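Side-chain contacts in ParB domain protein nuclease (Sulfolobus solfataricus, PDB 5K5D), which probably helps segregate DNA as a pNOB8-type archaeal ParB partition protein and may also act as a nuclease: residues I119-A124 with V160-G165; R175-L180 with R193-L198; I200-L205 with R223-V228; Y214-D219 with L248-E253. The protein carries 4 engineered substitutions. All coordinates share one frame; numbering follows the deposited sequence.

How the contacts relate
All four contacts belong to the helical part that follows the four-stranded mixed sheet along the chain. Contact 1 closes first, then contact 2; contacts 3 and 4 come last and interlock, their segments alternating. Contacts 1 and 2, centres about 13 Å apart, meet where helix 109-128 packs on helix 170-180, Ala120 against Leu177. Helix 189-201 carries one side of contact 2 and runs into contact 3, centres about 15 Å apart, with Leu198 packed on Tyr225. Contacts 3 and 4, centres about 12 Å apart, share helix 218-230 and join through Ile249. Contacts 1 and 4, centres about 25 Å apart, do not touch. The packing thus runs continuously from hairpin 159-169 to helix 242-250.

Contact 1: residues I119-A124 with V160-G165; sequences IADRIA and VTLDDG
Leu162 reaches from the turn end of a beta hairpin onto one side of helix 109-128, and it touches only Asp121 and Ala124 of residues 119-124. Those two residues lie three apart, so they present themselves close together on the same side of the helix, and the leucine's branched end rests against both. Leu162 CD1 does most of the work: it sits 3.8 Å from the main-chain oxygen Asp121 O and 4.3 Å from the methyl Ala124 CB. The second methyl, Leu162 CD2, turns to the acidic side chain, 4.3 Å from Asp121 OD2. With CG anti to its own carbonyl carbon (chi1 -46°) and the chain running on extended, the leucine holds its methyls out toward the helix while its backbone, 7.8 Å away at the nearest CA pair, Asp121 and Leu162, keeps its distance.

No hydrogen bond crosses the interface, and the patch is small, 103 Å² in all. The Asp121 carboxylate is occupied by other partners: OD2 makes a salt bridge to Arg199 and OD1 a hydrogen bond to Tyr173 OH. Leu162 therefore lies against a carboxylate already held in place, probably with its charge largely balanced. On the hairpin side, the turn bends back on Leu162 O, which accepts a bond from Gly165 N at 3.3 Å.

Strand 159-161 pairs antiparallel with strand 167-169 through Val160 and Ile168, while Leu162 also leans on Arg199 of helix 189-201. The hairpin is thus set against two helices, and helix 109-128 in turn packs Ala120 and Ile123 onto helix 170-180.

Contact 2: residues R175-L180 with R193-L198; sequences RILKEL and RKMAIL
Beside the spot where Leu177 packs on Met195 and Ala196, the backbone bond from Ile197 N to Arg193 O, 3.0 Å long, is a normal helical bond of helix 189-201; no polar bond crosses between the segments. Helices 170-180 and 189-201 follow one another in the chain and probably correspond to the helix-turn-helix region of ParB relatives, though the link between them is longer than a classical turn. This contact joins the two.

Leu177 carries the contact. Its CG stands anti to the carbonyl carbon (chi1 -59°), sending the forked end straight at helix 189-201, whose Met195 and Ala196 are neighbours in sequence and both point back. Both branches are used: Leu177 CD1 touches the methyl Ala196 CB at 4.0 Å and also borders the terminal methyl of Met195, a selenomethionine here, which CD2 approaches more closely. That residue's chain is bent at chi2 and chi3, which brings the end methyl round to the leucine and leaves the two side chains crossing at a slant.

All three residues are buried, and helix 109-128 packs against the same side chains: Ala120 touches Leu177 and Phe116 touches Met195. At its far end Met195 CE is straddled by the leucine fork, 4.0 Å from Leu177 CD2 and 4.2 Å from Leu177 CD1.

Contact 3: residues I200-L205 with R223-V228; sequences INTPWL and RIYTRV
Van der Waals packing round Tyr225 accounts for the close approaches between residues 200-205 and helix 218-230. The tyrosine has CG anti to its N (chi1 171°), which swings the ring off its helix and up to Asn201 and Thr202. Thr202 CG2 comes obliquely to the ring 3.8 Å from Tyr225 CD1, the two side chains running alongside one another and pointing opposite ways. Asn201 meets the outer end of the same ring, its CB 3.7 Å from Tyr225 OH, with the amide and ring planes inclined by 47°. Nearby, Leu205 and Ile224 approach each other only at the limit of contact.

The site marks a break between two helices. Helix 189-201 ends just before Thr202, which leaves helical geometry and takes the N-cap position of helix 203-210; Tyr225 packs into that corner, so the bend between the two helices and helix 218-230, within the Ssol_1539-like second domain, are fitted together. An alanine at Tyr225 is likely to leave Thr202 CG2 and Asn201 CB without their common partner and to open a gap at the bend.

No hydrogen bond crosses the contact; the polar groups find partners in their own helix or further off. Thr202 O accepts a 2.9 Å bond from Leu205 N in the first turn of helix 203-210. Asn201 ND2, although beside the tyrosine, gives its hydrogen bond back to Ile197 O of its own helix, and Arg227 turns away to Ile258 O and Asp261.

Contact 4: residues Y214-D219 with L248-E253; sequences YKVPLD and LITTRE
The approach to helix 218-230 passes close by helix 242-250, the CA atoms of Val216 and Thr250 standing 6.0 Å apart. Thr250 then presses its methyl over one face of the Tyr214 ring in a CH-pi contact, CG2 lying 3.7 Å from the ring centroid and 23° off the normal. Thr250 CG2 is displaced toward the rim and comes within 3.4 Å of Tyr214 CD2. In Thr250, chi1 of 70° sets OG1 between N and the carbonyl carbon and leaves CG2 to meet the ring.

Val216 fills in alongside the threonine backbone. Val216 CG2 touches Thr250 CA at 3.7 Å and the main-chain oxygen Ile249 O at 3.9 Å. A serine in place of Tyr214 would probably strip the Thr250 methyl of its aromatic cover and leave Val216 to hold the two segments together.

Both segments fall in the Ssol_1539-like second-domain family region; Ile249 and Thr250 also lean on Tyr208 of helix 203-210. The Thr250 hydroxyl is hydrogen-bonded to Asp246 O one turn back in its own helix. With that polar end already engaged and no hydrogen bond crossing, the direct contact between the segments rests on van der Waals packing and the CH-pi interaction.

Contact 1: residues I119-A124 with V160-G165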
loop_
_atom_site.group_PDB
_atom_site.type_symbol
_atom_site.label_atom_id
_atom_site.label_comp_id
_atom_site.label_asym_id
_atom_site.label_seq_id
_atom_site.Cartn_x
_atom_site.Cartn_y
_atom_site.Cartn_z
ATOM N N ILE B 119 1.808 -4.082 0.121
ATOM C CA ILE B 119 2.933 -4.780 -0.479
ATOM C C ILE B 119 4.015 -5.082 0.560
ATOM O O ILE B 119 4.398 -6.236 0.739
ATOM C CB ILE B 119 3.528 -3.981 -1.658
ATOM C CG1 ILE B 119 2.494 -3.843 -2.781
ATOM C CG2 ILE B 119 4.782 -4.653 -2.184
ATOM C CD1 ILE B 119 2.062 -5.169 -3.398
ATOM N N ALA B 120 4.489 -4.053 1.258
ATOM C CA ALA B 120 5.593 -4.220 2.205
ATOM C C ALA B 120 5.278 -5.244 3.300
ATOM O O ALA B 120 6.149 -6.008 3.716
ATOM C CB ALA B 120 5.990 -2.880 2.812
ATOM N N ASP B 121 4.028 -5.246 3.756
ATOM C CA ASP B 121 3.538 -6.226 4.720
ATOM C C ASP B 121 3.632 -7.650 4.182
ATOM O O ASP B 121 3.957 -8.574 4.927
ATOM C CB ASP B 121 2.080 -5.926 5.094
ATOM C CG ASP B 121 1.948 -4.780 6.086
ATOM O OD1 ASP B 121 2.919 -4.012 6.267
ATOM O OD2 ASP B 121 0.861 -4.643 6.679
ATOM N N ARG B 122 3.331 -7.829 2.896
ATOM C CA ARG B 122 3.403 -9.149 2.273
ATOM C C ARG B 122 4.849 -9.609 2.209
ATOM O O ARG B 122 5.173 -10.740 2.579
ATOM C CB ARG B 122 2.827 -9.138 0.856
ATOM C CG ARG B 122 1.402 -8.629 0.722
ATOM C CD ARG B 122 0.437 -9.374 1.620
ATOM N NE ARG B 122 -0.921 -9.352 1.078
ATOM C CZ ARG B 122 -1.772 -8.338 1.208
ATOM N NH1 ARG B 122 -1.412 -7.240 1.863
ATOM N NH2 ARG B 122 -2.985 -8.423 0.679
ATOM N N ILE B 123 5.714 -8.720 1.730
ATOM C CA ILE B 123 7.129 -9.032 1.585
ATOM C C ILE B 123 7.759 -9.371 2.935
ATOM O O ILE B 123 8.676 -10.191 3.017
ATOM C CB ILE B 123 7.900 -7.863 0.936
ATOM C CG1 ILE B 123 7.427 -7.641 -0.503
ATOM C CG2 ILE B 123 9.398 -8.119 0.976
ATOM C CD1 ILE B 123 7.703 -8.800 -1.417
ATOM N N ALA B 124 7.261 -8.743 3.994
ATOM C CA ALA B 124 7.784 -8.980 5.334
ATOM C C ALA B 124 7.515 -10.413 5.774
ATOM O O ALA B 124 8.398 -11.080 6.310
ATOM C CB ALA B 124 7.182 -7.995 6.324
ATOM N N VAL B 160 6.275 -4.475 15.391
ATOM C CA VAL B 160 4.848 -4.689 15.213
ATOM C C VAL B 160 4.614 -6.151 14.849
ATOM O O VAL B 160 5.498 -6.815 14.301
ATOM C CB VAL B 160 4.260 -3.765 14.130
ATOM C CG1 VAL B 160 4.803 -4.135 12.759
ATOM C CG2 VAL B 160 2.731 -3.823 14.146
ATOM N N THR B 161 3.432 -6.654 15.180
ATOM C CA THR B 161 3.103 -8.050 14.924
ATOM C C THR B 161 1.930 -8.170 13.966
ATOM O O THR B 161 0.797 -7.841 14.311
ATOM C CB THR B 161 2.772 -8.801 16.227
ATOM O OG1 THR B 161 3.904 -8.754 17.103
ATOM C CG2 THR B 161 2.419 -10.259 15.934
ATOM N N LEU B 162 2.212 -8.647 12.760
ATOM C CA LEU B 162 1.187 -8.779 11.733
ATOM C C LEU B 162 0.236 -9.919 12.076
ATOM O O LEU B 162 0.452 -10.651 13.040
ATOM C CB LEU B 162 1.830 -9.006 10.365
ATOM C CG LEU B 162 2.997 -8.072 10.031
ATOM C CD1 LEU B 162 3.613 -8.429 8.685
ATOM C CD2 LEU B 162 2.558 -6.610 10.059
ATOM N N ASP B 163 -0.812 -10.067 11.276
ATOM C CA ASP B 163 -1.853 -11.049 11.553
ATOM C C ASP B 163 -1.439 -12.466 11.158
ATOM O O ASP B 163 -2.262 -13.252 10.690
ATOM C CB ASP B 163 -3.138 -10.667 10.820
ATOM C CG ASP B 163 -3.003 -10.788 9.312
ATOM O OD1 ASP B 163 -1.869 -10.653 8.800
ATOM O OD2 ASP B 163 -4.028 -11.027 8.637
ATOM N N ASP B 164 -0.167 -12.792 11.348
ATOM C CA ASP B 164 0.338 -14.114 10.999
ATOM C C ASP B 164 1.468 -14.512 11.937
ATOM O O ASP B 164 2.020 -15.608 11.828
ATOM C CB ASP B 164 0.852 -14.128 9.558
ATOM C CG ASP B 164 2.179 -13.414 9.413
ATOM O OD1 ASP B 164 3.007 -13.857 8.591
ATOM O OD2 ASP B 164 2.398 -12.411 10.132
ATOM N N GLY B 165 1.819 -13.611 12.848
ATOM C CA GLY B 165 2.887 -13.864 13.797
ATOM C C GLY B 165 4.208 -13.255 13.372
ATOM O O GLY B 165 5.148 -13.169 14.164
#

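Contact 2: residues R175-L180 with R193-L198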
loop_
_atom_site.group_PDB
_atom_site.type_symbol
_atom_site.label_atom_id
_atom_site.label_comp_id
_atom_site.label_asym_id
_atom_site.label_seq_id
_atom_site.Cartn_x
_atom_site.Cartn_y
_atom_site.Cartn_z
ATOM N N ARG B 175 13.723 -0.546 5.556
ATOM C CA ARG B 175 14.693 -1.020 4.579
ATOM C C ARG B 175 13.959 -1.728 3.452
ATOM O O ARG B 175 14.350 -1.646 2.287
ATOM C CB ARG B 175 15.713 -1.958 5.229
ATOM C CG ARG B 175 15.496 -3.434 4.924
ATOM C CD ARG B 175 16.529 -4.311 5.624
ATOM N NE ARG B 175 16.597 -4.036 7.057
ATOM C CZ ARG B 175 16.832 -4.956 7.988
ATOM N NH1 ARG B 175 17.015 -6.222 7.640
ATOM N NH2 ARG B 175 16.879 -4.610 9.267
ATOM N N ILE B 176 12.884 -2.421 3.813
ATOM C CA ILE B 176 12.049 -3.099 2.835
ATOM C C ILE B 176 11.426 -2.094 1.871
ATOM O O ILE B 176 11.383 -2.325 0.664
ATOM C CB ILE B 176 10.949 -3.922 3.520
ATOM C CG1 ILE B 176 11.571 -5.124 4.233
ATOM C CG2 ILE B 176 9.914 -4.369 2.508
ATOM C CD1 ILE B 176 10.567 -6.130 4.732
ATOM N N LEU B 177 10.955 -0.974 2.412
ATOM C CA LEU B 177 10.407 0.101 1.598
ATOM C C LEU B 177 11.430 0.588 0.588
ATOM O O LEU B 177 11.132 0.711 -0.602
ATOM C CB LEU B 177 9.973 1.273 2.475
ATOM C CG LEU B 177 8.915 0.957 3.526
ATOM C CD1 LEU B 177 8.580 2.204 4.341
ATOM C CD2 LEU B 177 7.682 0.385 2.853
ATOM N N LYS B 178 12.638 0.874 1.069
ATOM C CA LYS B 178 13.695 1.375 0.201
ATOM C C LYS B 178 13.951 0.416 -0.955
ATOM O O LYS B 178 14.061 0.835 -2.105
ATOM C CB LYS B 178 14.980 1.645 0.989
ATOM C CG LYS B 178 14.929 2.911 1.833
ATOM C CD LYS B 178 16.293 3.260 2.415
ATOM C CE LYS B 178 16.826 2.138 3.299
ATOM N NZ LYS B 178 18.113 2.500 3.966
ATOM N N GLU B 179 14.023 -0.875 -0.648
ATOM C CA GLU B 179 14.234 -1.892 -1.675
ATOM C C GLU B 179 13.189 -1.808 -2.783
ATOM O O GLU B 179 13.499 -2.013 -3.956
ATOM C CB GLU B 179 14.217 -3.288 -1.052
ATOM C CG GLU B 179 15.348 -3.538 -0.071
ATOM C CD GLU B 179 15.172 -4.830 0.698
ATOM O OE1 GLU B 179 14.057 -5.395 0.660
ATOM O OE2 GLU B 179 16.143 -5.282 1.338
ATOM N N LEU B 180 11.951 -1.504 -2.399
ATOM C CA LEU B 180 10.829 -1.450 -3.332
ATOM C C LEU B 180 10.760 -0.137 -4.104
ATOM O O LEU B 180 10.013 -0.021 -5.079
ATOM C CB LEU B 180 9.518 -1.656 -2.579
ATOM C CG LEU B 180 9.215 -3.075 -2.108
ATOM C CD1 LEU B 180 7.995 -3.076 -1.195
ATOM C CD2 LEU B 180 9.000 -3.983 -3.310
ATOM N N ARG B 193 10.372 6.947 5.868
ATOM C CA ARG B 193 10.783 6.814 7.255
ATOM C C ARG B 193 9.623 7.168 8.171
ATOM O O ARG B 193 9.396 6.507 9.185
ATOM C CB ARG B 193 11.994 7.699 7.542
ATOM C CG ARG B 193 12.594 7.469 8.910
ATOM C CD ARG B 193 13.860 8.277 9.103
ATOM N NE ARG B 193 14.302 8.232 10.492
ATOM C CZ ARG B 193 13.883 9.074 11.429
ATOM N NH1 ARG B 193 13.014 10.029 11.122
ATOM N NH2 ARG B 193 14.332 8.962 12.671
ATOM N N LYS B 194 8.891 8.216 7.798
ATOM C CA LYS B 194 7.686 8.613 8.513
ATOM C C LYS B 194 6.678 7.479 8.495
ATOM O O LYS B 194 6.099 7.134 9.523
ATOM C CB LYS B 194 7.059 9.853 7.871
ATOM C CG LYS B 194 7.752 11.156 8.201
ATOM C CD LYS B 194 7.174 12.289 7.373
ATOM C CE LYS B 194 7.839 13.618 7.700
ATOM N NZ LYS B 194 7.456 14.679 6.726
HETATM N N MSE B 195 6.466 6.907 7.316
HETATM C CA MSE B 195 5.494 5.835 7.167
HETATM C C MSE B 195 5.915 4.614 7.969
HETATM O O MSE B 195 5.089 3.983 8.627
HETATM C CB MSE B 195 5.301 5.469 5.695
HETATM C CG MSE B 195 4.004 4.716 5.434
HETATM SE SE MSE B 195 4.240 2.836 4.971
HETATM C CE MSE B 195 4.713 3.062 3.100
ATOM N N ALA B 196 7.207 4.296 7.922
ATOM C CA ALA B 196 7.734 3.130 8.622
ATOM C C ALA B 196 7.559 3.253 10.132
ATOM O O ALA B 196 7.142 2.301 10.797
ATOM C CB ALA B 196 9.196 2.910 8.266
ATOM N N ILE B 197 7.874 4.429 10.670
ATOM C CA ILE B 197 7.718 4.680 12.100
ATOM C C ILE B 197 6.256 4.600 12.532
ATOM O O ILE B 197 5.934 4.025 13.570
ATOM C CB ILE B 197 8.296 6.045 12.499
ATOM C CG1 ILE B 197 9.808 6.054 12.271
ATOM C CG2 ILE B 197 7.971 6.357 13.954
ATOM C CD1 ILE B 197 10.482 7.339 12.678
ATOM N N LEU B 198 5.366 5.177 11.733
ATOM C CA LEU B 198 3.949 5.125 12.044
ATOM C C LEU B 198 3.441 3.694 11.929
ATOM O O LEU B 198 2.661 3.237 12.759
ATOM C CB LEU B 198 3.144 6.040 11.114
ATOM C CG LEU B 198 3.461 7.536 11.131
ATOM C CD1 LEU B 198 2.497 8.288 10.230
ATOM C CD2 LEU B 198 3.419 8.091 12.544
#

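Contact 3: residues I200-L205 with R223-V228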
loop_
_atom_site.group_PDB
_atom_site.type_symbol
_atom_site.label_atom_id
_atom_site.label_comp_id
_atom_site.label_asym_id
_atom_site.label_seq_id
_atom_site.Cartn_x
_atom_site.Cartn_y
_atom_site.Cartn_z
ATOM N N ILE B 200 4.835 0.912 12.436
ATOM C CA ILE B 200 5.283 0.033 13.512
ATOM C C ILE B 200 4.862 0.524 14.896
ATOM O O ILE B 200 4.396 -0.259 15.728
ATOM C CB ILE B 200 6.812 -0.166 13.469
ATOM C CG1 ILE B 200 7.159 -1.348 12.561
ATOM C CG2 ILE B 200 7.370 -0.383 14.868
ATOM C CD1 ILE B 200 6.641 -1.206 11.138
ATOM N N ASN B 201 5.017 1.821 15.135
ATOM C CA ASN B 201 4.707 2.382 16.444
ATOM C C ASN B 201 3.223 2.669 16.640
ATOM O O ASN B 201 2.686 2.477 17.733
ATOM C CB ASN B 201 5.533 3.644 16.702
ATOM C CG ASN B 201 7.010 3.348 16.885
ATOM O OD1 ASN B 201 7.469 3.102 17.997
ATOM N ND2 ASN B 201 7.759 3.364 15.790
ATOM N N THR B 202 2.557 3.104 15.575
ATOM C CA THR B 202 1.180 3.573 15.686
ATOM C C THR B 202 0.312 3.191 14.476
ATOM O O THR B 202 -0.122 4.052 13.711
ATOM C CB THR B 202 1.156 5.100 15.905
ATOM O OG1 THR B 202 -0.189 5.541 16.118
ATOM C CG2 THR B 202 1.758 5.825 14.705
ATOM N N PRO B 203 0.050 1.885 14.311
ATOM C CA PRO B 203 -0.734 1.339 13.195
ATOM C C PRO B 203 -2.121 1.973 13.079
ATOM O O PRO B 203 -2.576 2.268 11.971
ATOM C CB PRO B 203 -0.874 -0.142 13.562
ATOM C CG PRO B 203 0.265 -0.423 14.468
ATOM C CD PRO B 203 0.497 0.834 15.240
ATOM N N TRP B 204 -2.783 2.163 14.218
ATOM C CA TRP B 204 -4.113 2.758 14.267
ATOM C C TRP B 204 -4.101 4.163 13.687
ATOM O O TRP B 204 -5.122 4.660 13.205
ATOM C CB TRP B 204 -4.602 2.825 15.713
ATOM C CG TRP B 204 -3.672 3.612 16.589
ATOM C CD1 TRP B 204 -2.568 3.145 17.240
ATOM C CD2 TRP B 204 -3.751 5.010 16.893
ATOM N NE1 TRP B 204 -1.961 4.161 17.935
ATOM C CE2 TRP B 204 -2.668 5.320 17.735
ATOM C CE3 TRP B 204 -4.641 6.028 16.537
ATOM C CZ2 TRP B 204 -2.445 6.598 18.229
ATOM C CZ3 TRP B 204 -4.417 7.298 17.025
ATOM C CH2 TRP B 204 -3.330 7.573 17.862
ATOM N N LEU B 205 -2.942 4.809 13.757
ATOM C CA LEU B 205 -2.794 6.167 13.250
ATOM C C LEU B 205 -2.542 6.154 11.744
ATOM O O LEU B 205 -3.038 7.013 11.013
ATOM C CB LEU B 205 -1.658 6.884 13.983
ATOM C CG LEU B 205 -1.519 8.401 13.837
ATOM C CD1 LEU B 205 -0.819 8.763 12.539
ATOM C CD2 LEU B 205 -2.879 9.080 13.946
ATOM N N ARG B 223 3.005 14.577 12.012
ATOM C CA ARG B 223 3.078 15.730 12.902
ATOM C C ARG B 223 2.292 15.438 14.172
ATOM O O ARG B 223 2.728 15.767 15.277
ATOM C CB ARG B 223 2.525 16.984 12.224
ATOM C CG ARG B 223 3.460 17.618 11.203
ATOM C CD ARG B 223 2.839 18.873 10.610
ATOM N NE ARG B 223 2.551 19.874 11.635
ATOM C CZ ARG B 223 1.697 20.881 11.482
ATOM N NH1 ARG B 223 1.033 21.023 10.341
ATOM N NH2 ARG B 223 1.499 21.742 12.471
ATOM N N ILE B 224 1.129 14.814 14.001
ATOM C CA ILE B 224 0.295 14.415 15.128
ATOM C C ILE B 224 1.033 13.428 16.022
ATOM O O ILE B 224 0.975 13.528 17.250
ATOM C CB ILE B 224 -1.015 13.766 14.653
ATOM C CG1 ILE B 224 -1.936 14.822 14.038
ATOM C CG2 ILE B 224 -1.708 13.061 15.807
ATOM C CD1 ILE B 224 -3.242 14.266 13.513
ATOM N N TYR B 225 1.729 12.480 15.398
ATOM C CA TYR B 225 2.492 11.474 16.131
ATOM C C TYR B 225 3.526 12.116 17.050
ATOM O O TYR B 225 3.458 11.979 18.273
ATOM C CB TYR B 225 3.181 10.505 15.165
ATOM C CG TYR B 225 4.151 9.568 15.840
ATOM C CD1 TYR B 225 3.696 8.498 16.604
ATOM C CD2 TYR B 225 5.525 9.750 15.720
ATOM C CE1 TYR B 225 4.584 7.634 17.229
ATOM C CE2 TYR B 225 6.420 8.890 16.345
ATOM C CZ TYR B 225 5.941 7.836 17.097
ATOM O OH TYR B 225 6.818 6.978 17.717
ATOM N N THR B 226 4.489 12.807 16.451
ATOM C CA THR B 226 5.567 13.431 17.204
ATOM C C THR B 226 5.025 14.395 18.259
ATOM O O THR B 226 5.566 14.499 19.360
ATOM C CB THR B 226 6.540 14.165 16.270
ATOM O OG1 THR B 226 5.805 15.055 15.421
ATOM C CG2 THR B 226 7.287 13.162 15.402
ATOM N N ARG B 227 3.947 15.090 17.916
ATOM C CA ARG B 227 3.295 16.007 18.842
ATOM C C ARG B 227 2.771 15.271 20.073
ATOM O O ARG B 227 3.220 15.510 21.193
ATOM C CB ARG B 227 2.154 16.737 18.133
ATOM C CG ARG B 227 1.147 17.399 19.057
ATOM C CD ARG B 227 1.759 18.554 19.821
ATOM N NE ARG B 227 0.751 19.299 20.568
ATOM C CZ ARG B 227 1.003 20.396 21.272
ATOM N NH1 ARG B 227 2.237 20.878 21.328
ATOM N NH2 ARG B 227 0.024 21.011 21.920
ATOM N N VAL B 228 1.830 14.361 19.850
ATOM C CA VAL B 228 1.176 13.638 20.935
ATOM C C VAL B 228 2.142 12.792 21.769
ATOM O O VAL B 228 1.846 12.456 22.916
ATOM C CB VAL B 228 0.022 12.765 20.400
ATOM C CG1 VAL B 228 -0.583 11.950 21.507
ATOM C CG2 VAL B 228 -1.046 13.640 19.766
#

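Contact 4: residues Y214-D219 with L248-E253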
loop_
_atom_site.group_PDB
_atom_site.type_symbol
_atom_site.label_atom_id
_atom_site.label_comp_id
_atom_site.label_asym_id
_atom_site.label_seq_id
_atom_site.Cartn_x
_atom_site.Cartn_y
_atom_site.Cartn_z
ATOM N N TYR B 214 -10.903 8.710 4.661
ATOM C CA TYR B 214 -10.291 9.896 5.249
ATOM C C TYR B 214 -9.141 10.459 4.422
ATOM O O TYR B 214 -9.063 11.666 4.204
ATOM C CB TYR B 214 -9.825 9.609 6.679
ATOM C CG TYR B 214 -10.893 9.000 7.562
ATOM C CD1 TYR B 214 -10.741 7.720 8.080
ATOM C CD2 TYR B 214 -12.055 9.699 7.871
ATOM C CE1 TYR B 214 -11.708 7.154 8.887
ATOM C CE2 TYR B 214 -13.031 9.143 8.683
ATOM C CZ TYR B 214 -12.854 7.867 9.185
ATOM O OH TYR B 214 -13.821 7.301 9.987
ATOM N N LYS B 215 -8.245 9.589 3.975
ATOM C CA LYS B 215 -7.092 10.018 3.192
ATOM C C LYS B 215 -6.298 11.111 3.906
ATOM O O LYS B 215 -5.669 11.950 3.263
ATOM C CB LYS B 215 -7.527 10.509 1.806
ATOM C CG LYS B 215 -8.199 9.457 0.942
ATOM C CD LYS B 215 -8.758 10.086 -0.328
ATOM C CE LYS B 215 -9.424 9.059 -1.230
ATOM N NZ LYS B 215 -8.454 8.037 -1.708
ATOM N N VAL B 216 -6.344 11.107 5.233
ATOM C CA VAL B 216 -5.518 12.015 6.024
ATOM C C VAL B 216 -4.081 11.999 5.508
ATOM O O VAL B 216 -3.480 10.933 5.377
ATOM C CB VAL B 216 -5.524 11.621 7.517
ATOM C CG1 VAL B 216 -4.371 12.293 8.255
ATOM C CG2 VAL B 216 -6.860 11.964 8.151
ATOM N N PRO B 217 -3.528 13.183 5.205
ATOM C CA PRO B 217 -2.165 13.263 4.669
ATOM C C PRO B 217 -1.149 12.655 5.631
ATOM O O PRO B 217 -1.265 12.835 6.847
ATOM C CB PRO B 217 -1.927 14.772 4.533
ATOM C CG PRO B 217 -3.294 15.359 4.442
ATOM C CD PRO B 217 -4.143 14.514 5.342
ATOM N N LEU B 218 -0.173 11.938 5.084
ATOM C CA LEU B 218 0.879 11.322 5.880
ATOM C C LEU B 218 1.601 12.345 6.748
ATOM O O LEU B 218 1.639 12.230 7.977
ATOM C CB LEU B 218 1.892 10.630 4.969
ATOM C CG LEU B 218 3.196 10.172 5.629
ATOM C CD1 LEU B 218 2.919 9.156 6.729
ATOM C CD2 LEU B 218 4.158 9.597 4.600
ATOM N N ASP B 219 2.180 13.344 6.095
ATOM C CA ASP B 219 3.013 14.322 6.778
ATOM C C ASP B 219 2.237 14.989 7.904
ATOM O O ASP B 219 2.804 15.384 8.924
ATOM C CB ASP B 219 3.523 15.343 5.767
ATOM C CG ASP B 219 4.026 14.684 4.493
ATOM O OD1 ASP B 219 5.223 14.330 4.438
ATOM O OD2 ASP B 219 3.217 14.499 3.555
ATOM N N LEU B 248 -11.180 14.439 15.761
ATOM C CA LEU B 248 -9.965 15.106 16.214
ATOM C C LEU B 248 -8.816 14.935 15.224
ATOM O O LEU B 248 -7.886 15.736 15.199
ATOM C CB LEU B 248 -9.551 14.550 17.577
ATOM C CG LEU B 248 -8.711 15.464 18.467
ATOM C CD1 LEU B 248 -9.558 16.624 18.968
ATOM C CD2 LEU B 248 -8.138 14.679 19.632
ATOM N N ILE B 249 -8.881 13.887 14.408
ATOM C CA ILE B 249 -7.768 13.540 13.527
ATOM C C ILE B 249 -8.071 13.743 12.047
ATOM O O ILE B 249 -7.235 14.251 11.297
ATOM C CB ILE B 249 -7.315 12.082 13.753
ATOM C CG1 ILE B 249 -6.751 11.915 15.165
ATOM C CG2 ILE B 249 -6.284 11.674 12.719
ATOM C CD1 ILE B 249 -6.377 10.491 15.505
ATOM N N THR B 250 -9.264 13.338 11.628
ATOM C CA THR B 250 -9.615 13.345 10.216
ATOM C C THR B 250 -10.038 14.722 9.751
ATOM O O THR B 250 -10.287 14.943 8.565
ATOM C CB THR B 250 -10.743 12.369 9.929
ATOM O OG1 THR B 250 -11.961 12.867 10.497
ATOM C CG2 THR B 250 -10.411 11.012 10.525
ATOM N N THR B 251 -10.122 15.651 10.692
ATOM C CA THR B 251 -10.524 17.007 10.366
ATOM C C THR B 251 -9.405 17.994 10.670
ATOM O O THR B 251 -8.625 17.801 11.609
ATOM C CB THR B 251 -11.799 17.413 11.128
ATOM O OG1 THR B 251 -12.863 16.513 10.793
ATOM C CG2 THR B 251 -12.213 18.823 10.754
ATOM N N ARG B 252 -9.322 19.044 9.859
ATOM C CA ARG B 252 -8.380 20.125 10.112
ATOM C C ARG B 252 -8.725 20.829 11.424
ATOM O O ARG B 252 -7.838 21.221 12.182
ATOM C CB ARG B 252 -8.394 21.129 8.960
ATOM C CG ARG B 252 -7.438 22.294 9.155
ATOM C CD ARG B 252 -7.537 23.306 8.024
ATOM N NE ARG B 252 -6.592 24.403 8.212
ATOM C CZ ARG B 252 -6.830 25.473 8.963
ATOM N NH1 ARG B 252 -5.911 26.422 9.080
ATOM N NH2 ARG B 252 -7.990 25.594 9.596
ATOM N N GLU B 253 -10.022 20.983 11.682
ATOM C CA GLU B 253 -10.499 21.576 12.924
ATOM C C GLU B 253 -9.974 20.800 14.124
ATOM O O GLU B 253 -9.600 21.389 15.136
ATOM C CB GLU B 253 -12.030 21.605 12.955
ATOM C CG GLU B 253 -12.636 23.002 12.998
ATOM C CD GLU B 253 -12.367 23.730 14.308
ATOM O OE1 GLU B 253 -11.941 24.905 14.260
ATOM O OE2 GLU B 253 -12.593 23.134 15.386
#